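Local coordinates for SusD-like protein BACOVA_02651 (Bacteroides ovatus, PDB 5E75), which binds polysaccharide at the cell surface and probably mediates capture of xyloglucan before its transport into the periplasm for degradation, at residues A[266-271]-A[327-332]; A[305-310]-A[463-468]; A[309-314]-A[319-324]. One frame throughout, in Å; residues are numbered along the deposited sequence.

Contact 1. Residues A[266-271]-A[327-332]; sequences LAFSTE and ASPIKK
Pro329 sits over one face of the Phe268 ring, its CG 3.7 Å from the Phe268 ring centroid and 13° off the normal. This is a CH-pi contact made by CG over the ring centre, while Pro329 CB packs against the attachment carbon of the same ring, 3.5 Å from Phe268 CG. CG of Phe268 lies between the backbone N and the carbonyl carbon (chi1 80°), which brings the ring up beside Pro329, and the turn about the next bond (chi2 -79°) sets its face to the proline; Ser269 CB lies toward the rim of the opposite face. Without the ring, an alanine in place of Phe268 would probably leave Pro329 CG without its aromatic partner and open a gap between the two loops. The second pair is purely aliphatic: Leu266 CD2 meets Ile330 CD1 at 3.8 Å, branch end against branch end, the side chains slanting past one another. Between these two apolar pairs the backbones are joined by water. One water accepts from Ile330 N and lies 3.0 Å from Leu266 O; another lies 2.8 Å from Leu266 O and 2.7 Å from Ile330 O. The contact thus ties the end of helix 263-266, where Leu266 also touches Tyr419, to the loop leading toward strand 355-359, while Pro329 leans on Asn283 of strand 283-284 and its backbone bonds to Phe305, just past helix 297-303.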
loop_
_atom_site.group_PDB
_atom_site.type_symbol
_atom_site.label_atom_id
_atom_site.label_comp_id
_atom_site.label_asym_id
_atom_site.label_seq_id
_atom_site.Cartn_x
_atom_site.Cartn_y
_atom_site.Cartn_z
ATOM N N LEU A 266 14.246 1.341 6.355
ATOM C CA LEU A 266 14.124 1.964 5.036
ATOM C C LEU A 266 15.347 2.813 4.683
ATOM O O LEU A 266 15.787 2.831 3.536
ATOM C CB LEU A 266 12.873 2.838 4.966
ATOM C CG LEU A 266 11.521 2.143 5.196
ATOM C CD1 LEU A 266 10.395 3.162 5.142
ATOM C CD2 LEU A 266 11.295 1.035 4.182
ATOM N N ALA A 267 15.909 3.501 5.673
ATOM C CA ALA A 267 17.019 4.425 5.444
ATOM C C ALA A 267 18.361 3.691 5.322
ATOM O O ALA A 267 18.706 2.884 6.170
ATOM C CB ALA A 267 17.083 5.490 6.563
ATOM N N PHE A 268 19.105 4.001 4.264
ATOM C CA PHE A 268 20.324 3.266 3.912
ATOM C C PHE A 268 21.581 3.790 4.614
ATOM O O PHE A 268 22.585 3.072 4.699
ATOM C CB PHE A 268 20.553 3.298 2.388
ATOM C CG PHE A 268 21.169 4.573 1.883
ATOM C CD1 PHE A 268 20.409 5.719 1.707
ATOM C CD2 PHE A 268 22.515 4.619 1.563
ATOM C CE1 PHE A 268 20.985 6.890 1.221
ATOM C CE2 PHE A 268 23.090 5.782 1.086
ATOM C CZ PHE A 268 22.323 6.919 0.919
ATOM N N SER A 269 21.525 5.023 5.098
ATOM C CA SER A 269 22.706 5.676 5.656
ATOM C C SER A 269 22.347 6.818 6.585
ATOM O O SER A 269 21.383 7.553 6.348
ATOM C CB SER A 269 23.562 6.244 4.538
ATOM O OG SER A 269 24.601 7.054 5.089
ATOM N N THR A 270 23.148 6.992 7.631
ATOM C CA THR A 270 22.965 8.110 8.541
ATOM C C THR A 270 23.100 9.461 7.849
ATOM O O THR A 270 22.667 10.479 8.390
ATOM C CB THR A 270 23.958 8.052 9.708
ATOM O OG1 THR A 270 25.299 8.056 9.183
ATOM C CG2 THR A 270 23.746 6.807 10.517
ATOM N N GLU A 271 23.661 9.482 6.646
ATOM C CA GLU A 271 23.782 10.732 5.915
ATOM C C GLU A 271 22.423 11.315 5.503
ATOM O O GLU A 271 22.345 12.501 5.177
ATOM C CB GLU A 271 24.683 10.549 4.692
ATOM C CG GLU A 271 24.062 9.780 3.536
ATOM C CD GLU A 271 25.098 9.157 2.595
ATOM O OE1 GLU A 271 25.879 8.287 3.048
ATOM O OE2 GLU A 271 25.136 9.522 1.399
ATOM N N ALA A 327 23.943 2.989 -6.263
ATOM C CA ALA A 327 22.839 2.054 -6.078
ATOM C C ALA A 327 21.497 2.800 -6.173
ATOM O O ALA A 327 21.385 3.798 -6.892
ATOM C CB ALA A 327 23.009 1.324 -4.777
ATOM N N SER A 328 20.469 2.310 -5.485
ATOM C CA SER A 328 19.135 2.876 -5.634
ATOM C C SER A 328 18.359 2.778 -4.314
ATOM O O SER A 328 17.242 2.256 -4.274
ATOM C CB SER A 328 18.396 2.198 -6.795
ATOM O OG SER A 328 18.493 0.791 -6.719
ATOM N N PRO A 329 18.935 3.290 -3.220
ATOM C CA PRO A 329 18.253 3.143 -1.936
ATOM C C PRO A 329 16.934 3.921 -1.876
ATOM O O PRO A 329 16.665 4.840 -2.662
ATOM C CB PRO A 329 19.286 3.671 -0.935
ATOM C CG PRO A 329 20.186 4.603 -1.722
ATOM C CD PRO A 329 20.218 4.020 -3.105
ATOM N N ILE A 330 16.115 3.536 -0.912
ATOM C CA ILE A 330 14.782 4.088 -0.766
ATOM C C ILE A 330 14.842 5.572 -0.355
ATOM O O ILE A 330 15.551 5.941 0.584
ATOM C CB ILE A 330 13.976 3.271 0.269
ATOM C CG1 ILE A 330 13.805 1.810 -0.178
ATOM C CG2 ILE A 330 12.622 3.917 0.538
ATOM C CD1 ILE A 330 13.337 0.889 0.924
ATOM N N LYS A 331 14.056 6.409 -1.032
ATOM C CA LYS A 331 13.794 7.782 -0.598
ATOM C C LYS A 331 12.413 7.937 0.041
ATOM O O LYS A 331 12.268 8.615 1.053
ATOM C CB LYS A 331 13.940 8.778 -1.758
ATOM C CG LYS A 331 13.418 10.211 -1.441
ATOM C CD LYS A 331 14.196 10.907 -0.336
ATOM C CE LYS A 331 13.415 12.078 0.255
ATOM N NZ LYS A 331 12.260 11.598 1.052
ATOM N N LYS A 332 11.384 7.329 -0.535
ATOM C CA LYS A 332 10.044 7.440 0.025
ATOM C C LYS A 332 9.926 6.711 1.349
ATOM O O LYS A 332 10.145 5.509 1.412
ATOM C CB LYS A 332 9.013 6.906 -0.952
ATOM C CG LYS A 332 7.589 7.214 -0.529
ATOM C CD LYS A 332 6.542 6.731 -1.543
ATOM C CE LYS A 332 6.611 7.454 -2.874
ATOM N NZ LYS A 332 5.602 6.892 -3.845
HETATM O O HOH W 1 17.151 1.625 1.104
HETATM O O HOH W 2 17.336 4.653 2.079
#

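Contact 2. Residues A[305-310]-A[463-468]; sequences FTKGSY and GKYDTD
Lys307 and Tyr465 reach for each other from opposite directions and meet at their polar ends, with Lys307 NZ 3.2 Å from Tyr465 OH. The ammonium group lies at the edge of the tyrosine ring, near its plane, and so approaches the phenol oxygen rather than the aromatic face. It gets there on a fully stretched chain: CG of Lys307 is anti to the backbone N (chi1 -170°) and the later torsions stay extended. The backbones remain far apart, the nearest CA atoms, Lys307 CA and Gly463 CA, being separated by 13.4 Å, and the two long side chains together cross the distance. Only 48 Å² is buried between the two segments, as expected where just the ends of two side chains meet. The lysine stands on a type II beta turn from Thr306 to Ser309, closed by Ser309 N donating to Thr306 O at 3.0 Å. Gly308 occupies the third position of this turn, where its positive phi (86°) would press any CB against the preceding carbonyl oxygen. Tyr465, for its part, ends strand 460-465, the middle strand of a three-stranded antiparallel sheet. Apolar packing accompanies the polar meeting: both side chains touch Thr326 and Ile453, and Tyr465 also lies against Ala451 and Phe472 of the flanking strands. Further polar links run from the turn to the same sheet, where Lys454 NZ of strand 451-454 is hydrogen-bonded to the carbonyl O of Lys307 and to Thr306 OG1.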
loop_
_atom_site.group_PDB
_atom_site.type_symbol
_atom_site.label_atom_id
_atom_site.label_comp_id
_atom_site.label_asym_id
_atom_site.label_seq_id
_atom_site.Cartn_x
_atom_site.Cartn_y
_atom_site.Cartn_z
ATOM N N PHE A 305 16.630 7.190 -4.310
ATOM C CA PHE A 305 17.858 7.938 -4.600
ATOM C C PHE A 305 18.534 7.280 -5.803
ATOM O O PHE A 305 18.617 6.064 -5.854
ATOM C CB PHE A 305 18.817 7.876 -3.418
ATOM C CG PHE A 305 18.314 8.560 -2.165
ATOM C CD1 PHE A 305 18.327 9.947 -2.059
ATOM C CD2 PHE A 305 17.875 7.821 -1.062
ATOM C CE1 PHE A 305 17.901 10.578 -0.908
ATOM C CE2 PHE A 305 17.448 8.466 0.087
ATOM C CZ PHE A 305 17.472 9.837 0.162
ATOM N N THR A 306 19.017 8.060 -6.768
ATOM C CA THR A 306 19.922 7.543 -7.789
ATOM C C THR A 306 21.034 8.562 -7.978
ATOM O O THR A 306 20.886 9.717 -7.600
ATOM C CB THR A 306 19.229 7.247 -9.138
ATOM O OG1 THR A 306 18.599 8.431 -9.640
ATOM C CG2 THR A 306 18.190 6.112 -8.996
ATOM N N LYS A 307 22.151 8.115 -8.540
ATOM C CA LYS A 307 23.383 8.903 -8.551
ATOM C C LYS A 307 23.191 10.320 -9.083
ATOM O O LYS A 307 22.691 10.516 -10.190
ATOM C CB LYS A 307 24.435 8.186 -9.381
ATOM C CG LYS A 307 25.826 8.805 -9.250
ATOM C CD LYS A 307 26.861 7.943 -9.940
ATOM C CE LYS A 307 28.263 8.359 -9.535
ATOM N NZ LYS A 307 29.283 7.521 -10.214
ATOM N N GLY A 308 23.623 11.296 -8.295
ATOM C CA GLY A 308 23.562 12.686 -8.705
ATOM C C GLY A 308 22.247 13.393 -8.424
ATOM O O GLY A 308 22.144 14.602 -8.618
ATOM N N SER A 309 21.232 12.670 -7.949
ATOM C CA SER A 309 19.969 13.322 -7.634
ATOM C C SER A 309 20.115 14.213 -6.410
ATOM O O SER A 309 20.730 13.818 -5.413
ATOM C CB SER A 309 18.856 12.300 -7.385
ATOM O OG SER A 309 18.515 11.651 -8.610
ATOM N N TYR A 310 19.541 15.410 -6.516
ATOM C CA TYR A 310 19.615 16.449 -5.487
ATOM C C TYR A 310 18.274 16.689 -4.805
ATOM O O TYR A 310 17.230 16.709 -5.445
ATOM C CB TYR A 310 20.169 17.765 -6.081
ATOM C CG TYR A 310 20.163 18.925 -5.109
ATOM C CD1 TYR A 310 21.119 19.041 -4.106
ATOM C CD2 TYR A 310 19.182 19.891 -5.180
ATOM C CE1 TYR A 310 21.096 20.096 -3.219
ATOM C CE2 TYR A 310 19.149 20.941 -4.299
ATOM C CZ TYR A 310 20.103 21.037 -3.320
ATOM O OH TYR A 310 20.045 22.099 -2.427
ATOM N N GLY A 463 24.819 -1.724 -14.706
ATOM C CA GLY A 463 25.971 -2.586 -14.887
ATOM C C GLY A 463 26.830 -2.654 -13.641
ATOM O O GLY A 463 26.339 -2.768 -12.526
ATOM N N LYS A 464 28.145 -2.579 -13.824
ATOM C CA LYS A 464 29.067 -2.658 -12.702
ATOM C C LYS A 464 30.339 -1.915 -13.050
ATOM O O LYS A 464 30.517 -1.483 -14.188
ATOM C CB LYS A 464 29.398 -4.115 -12.363
ATOM C CG LYS A 464 30.278 -4.816 -13.386
ATOM C CD LYS A 464 30.443 -6.288 -13.052
ATOM C CE LYS A 464 31.544 -6.514 -12.028
ATOM N NZ LYS A 464 31.581 -7.928 -11.560
ATOM N N TYR A 465 31.208 -1.745 -12.068
ATOM C CA TYR A 465 32.542 -1.214 -12.339
ATOM C C TYR A 465 33.545 -2.353 -12.514
ATOM O O TYR A 465 33.343 -3.460 -12.022
ATOM C CB TYR A 465 32.986 -0.269 -11.225
ATOM C CG TYR A 465 32.272 1.063 -11.255
ATOM C CD1 TYR A 465 32.478 1.970 -12.290
ATOM C CD2 TYR A 465 31.386 1.409 -10.254
ATOM C CE1 TYR A 465 31.821 3.187 -12.317
ATOM C CE2 TYR A 465 30.725 2.614 -10.274
ATOM C CZ TYR A 465 30.941 3.498 -11.299
ATOM O OH TYR A 465 30.279 4.699 -11.299
ATOM N N ASP A 466 34.620 -2.075 -13.244
ATOM C CA ASP A 466 35.713 -3.032 -13.388
ATOM C C ASP A 466 36.464 -3.048 -12.062
ATOM O O ASP A 466 36.058 -2.382 -11.105
ATOM C CB ASP A 466 36.643 -2.599 -14.530
ATOM C CG ASP A 466 37.407 -3.761 -15.170
ATOM O OD1 ASP A 466 37.272 -4.928 -14.744
ATOM O OD2 ASP A 466 38.170 -3.484 -16.120
ATOM N N THR A 467 37.564 -3.794 -12.012
ATOM C CA THR A 467 38.371 -3.892 -10.797
ATOM C C THR A 467 38.776 -2.517 -10.253
ATOM O O THR A 467 38.914 -2.344 -9.046
ATOM C CB THR A 467 39.647 -4.718 -11.038
ATOM O OG1 THR A 467 40.501 -4.024 -11.955
ATOM C CG2 THR A 467 39.307 -6.093 -11.601
ATOM N N ASP A 468 38.949 -1.541 -11.143
ATOM C CA ASP A 468 39.376 -0.199 -10.740
ATOM C C ASP A 468 38.283 0.625 -10.048
ATOM O O ASP A 468 38.555 1.696 -9.505
ATOM C CB ASP A 468 39.952 0.576 -11.943
ATOM C CG ASP A 468 38.949 0.766 -13.076
ATOM O OD1 ASP A 468 37.733 0.568 -12.871
ATOM O OD2 ASP A 468 39.386 1.132 -14.189
#

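Contact 3. Residues A[309-314]-A[319-324]; sequences SYYSYI and GGYTYK
Tyr310 runs along the neighbouring strand, from Thr322 to the carbonyl of Gly319. Its CG is anti to the backbone N (chi1 175°), which lays the ring along the hairpin instead of out from it. At the base, Tyr310 CB is 4.1 Å from Thr322 OG1; CG and CD1 then pass the carbonyl O of Tyr321, and Tyr310 CD1 closes to 3.5 Å from Thr322 OG1, which meets the ring at its edge. Farther out, Tyr310 CE1 lies 3.6 Å from Gly319 O with Gly320 CA just beyond, and CZ sits by the same two atoms. The hydroxyl ends the path: Tyr310 OH donates to Gly319 O at 2.7 Å, tilted 32° from the carbonyl plane. The backbone of Gly320 already calls for glycine, and a CB there would also run into Tyr310 OH and Tyr311 O. Beneath lies an antiparallel beta hairpin. Tyr311 and Tyr321 form the hydrogen-bonded pair, with Tyr311 N to Tyr321 O at 2.8 Å and Tyr321 N to Tyr311 O at 2.9 Å, and Tyr323 N extends the pairing to Ser309 O at 3.1 Å. On the face away from Tyr310, the Tyr311 and Tyr321 side chains run side by side, Tyr311 CD1 at the edge of the Tyr321 ring. That face turns inward: Tyr311 OH bonds to Asn301 O in helix 297-303, Tyr311 meets Phe305 edge-to-face, and Tyr321 OH bonds to Glu271 in the loop beyond helix 263-266.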
loop_
_atom_site.group_PDB
_atom_site.type_symbol
_atom_site.label_atom_id
_atom_site.label_comp_id
_atom_site.label_asym_id
_atom_site.label_seq_id
_atom_site.Cartn_x
_atom_site.Cartn_y
_atom_site.Cartn_z
ATOM N N SER A 309 21.232 12.670 -7.949
ATOM C CA SER A 309 19.969 13.322 -7.634
ATOM C C SER A 309 20.115 14.213 -6.410
ATOM O O SER A 309 20.730 13.818 -5.413
ATOM C CB SER A 309 18.856 12.300 -7.385
ATOM O OG SER A 309 18.515 11.651 -8.610
ATOM N N TYR A 310 19.541 15.410 -6.516
ATOM C CA TYR A 310 19.615 16.449 -5.487
ATOM C C TYR A 310 18.274 16.689 -4.805
ATOM O O TYR A 310 17.230 16.709 -5.445
ATOM C CB TYR A 310 20.169 17.765 -6.081
ATOM C CG TYR A 310 20.163 18.925 -5.109
ATOM C CD1 TYR A 310 21.119 19.041 -4.106
ATOM C CD2 TYR A 310 19.182 19.891 -5.180
ATOM C CE1 TYR A 310 21.096 20.096 -3.219
ATOM C CE2 TYR A 310 19.149 20.941 -4.299
ATOM C CZ TYR A 310 20.103 21.037 -3.320
ATOM O OH TYR A 310 20.045 22.099 -2.427
ATOM N N TYR A 311 18.338 16.841 -3.490
ATOM C CA TYR A 311 17.173 17.047 -2.631
ATOM C C TYR A 311 17.381 18.306 -1.797
ATOM O O TYR A 311 18.178 18.306 -0.865
ATOM C CB TYR A 311 16.984 15.825 -1.717
ATOM C CG TYR A 311 16.781 14.563 -2.510
ATOM C CD1 TYR A 311 17.846 13.906 -3.097
ATOM C CD2 TYR A 311 15.512 14.043 -2.703
ATOM C CE1 TYR A 311 17.658 12.775 -3.869
ATOM C CE2 TYR A 311 15.306 12.913 -3.471
ATOM C CZ TYR A 311 16.386 12.271 -4.047
ATOM O OH TYR A 311 16.260 11.142 -4.828
ATOM N N SER A 312 16.643 19.373 -2.088
ATOM C CA SER A 312 16.801 20.613 -1.329
ATOM C C SER A 312 16.289 20.494 0.093
ATOM O O SER A 312 16.680 21.279 0.965
ATOM C CB SER A 312 16.064 21.743 -2.024
ATOM O OG SER A 312 14.689 21.451 -2.105
ATOM N N TYR A 313 15.443 19.493 0.332
ATOM C CA TYR A 313 14.682 19.377 1.576
ATOM C C TYR A 313 15.188 18.264 2.506
ATOM O O TYR A 313 14.567 17.967 3.536
ATOM C CB TYR A 313 13.195 19.190 1.241
ATOM C CG TYR A 313 12.851 17.967 0.405
ATOM C CD1 TYR A 313 12.836 18.019 -0.984
ATOM C CD2 TYR A 313 12.503 16.776 1.012
ATOM C CE1 TYR A 313 12.508 16.901 -1.749
ATOM C CE2 TYR A 313 12.184 15.655 0.260
ATOM C CZ TYR A 313 12.188 15.722 -1.118
ATOM O OH TYR A 313 11.841 14.594 -1.845
ATOM N N ILE A 314 16.323 17.672 2.128
ATOM C CA ILE A 314 17.044 16.708 2.947
ATOM C C ILE A 314 18.419 17.322 3.241
ATOM O O ILE A 314 19.011 17.922 2.355
ATOM C CB ILE A 314 17.213 15.359 2.192
ATOM C CG1 ILE A 314 15.848 14.771 1.793
ATOM C CG2 ILE A 314 18.016 14.363 3.029
ATOM C CD1 ILE A 314 14.963 14.374 2.977
ATOM N N GLY A 319 22.770 22.611 3.027
ATOM C CA GLY A 319 22.468 23.106 1.689
ATOM C C GLY A 319 21.793 22.105 0.759
ATOM O O GLY A 319 21.858 22.223 -0.468
ATOM N N GLY A 320 21.141 21.116 1.355
ATOM C CA GLY A 320 20.525 20.054 0.581
ATOM C C GLY A 320 21.448 18.856 0.469
ATOM O O GLY A 320 22.591 18.898 0.915
ATOM N N TYR A 321 20.944 17.783 -0.130
ATOM C CA TYR A 321 21.638 16.509 -0.204
ATOM C C TYR A 321 21.709 15.994 -1.633
ATOM O O TYR A 321 20.703 15.978 -2.357
ATOM C CB TYR A 321 20.906 15.452 0.641
ATOM C CG TYR A 321 21.470 14.054 0.498
ATOM C CD1 TYR A 321 22.640 13.688 1.131
ATOM C CD2 TYR A 321 20.838 13.108 -0.286
ATOM C CE1 TYR A 321 23.158 12.415 0.982
ATOM C CE2 TYR A 321 21.339 11.851 -0.431
ATOM C CZ TYR A 321 22.501 11.497 0.192
ATOM O OH TYR A 321 22.988 10.224 0.028
ATOM N N THR A 322 22.898 15.552 -2.032
ATOM C CA THR A 322 23.096 14.878 -3.297
ATOM C C THR A 322 23.519 13.448 -3.012
ATOM O O THR A 322 24.482 13.211 -2.288
ATOM C CB THR A 322 24.207 15.553 -4.115
ATOM O OG1 THR A 322 23.838 16.908 -4.386
ATOM C CG2 THR A 322 24.430 14.834 -5.419
ATOM N N TYR A 323 22.810 12.484 -3.591
ATOM C CA TYR A 323 23.215 11.092 -3.475
ATOM C C TYR A 323 24.396 10.827 -4.398
ATOM O O TYR A 323 24.315 11.074 -5.599
ATOM C CB TYR A 323 22.048 10.163 -3.833
ATOM C CG TYR A 323 22.424 8.698 -3.846
ATOM C CD1 TYR A 323 22.720 8.027 -2.669
ATOM C CD2 TYR A 323 22.471 7.983 -5.031
ATOM C CE1 TYR A 323 23.076 6.679 -2.687
ATOM C CE2 TYR A 323 22.795 6.650 -5.051
ATOM C CZ TYR A 323 23.104 5.996 -3.883
ATOM O OH TYR A 323 23.447 4.671 -3.913
ATOM N N LYS A 324 25.482 10.309 -3.836
ATOM C CA LYS A 324 26.722 10.130 -4.601
ATOM C C LYS A 324 27.123 8.669 -4.735
ATOM O O LYS A 324 28.192 8.357 -5.276
ATOM C CB LYS A 324 27.853 10.936 -3.954
ATOM C CG LYS A 324 27.588 12.424 -4.040
ATOM C CD LYS A 324 28.597 13.235 -3.258
ATOM C CE LYS A 324 28.270 14.713 -3.344
ATOM N NZ LYS A 324 29.307 15.552 -2.687
#

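Contact 1 is the buried member of the set, contact 3 is partly buried and contact 2 lies at the surface, and the chemistry follows that order. The first relies on apolar packing and bridging water, the hairpin on backbone bonds and tyrosines, and the last on one polar meeting of long side chains. Contacts 2 and 3 share Ser309 and Tyr310, so the turn that reaches toward the three-stranded sheet leads straight into the hairpin. Aromatic side chains tie contact 1 to the others: Phe305 packs on Phe268 and Lys331, and Tyr323 on Pro329. Separately, the backbone carbonyl of Tyr323 accepts from Gly308 N, joining hairpin and turn.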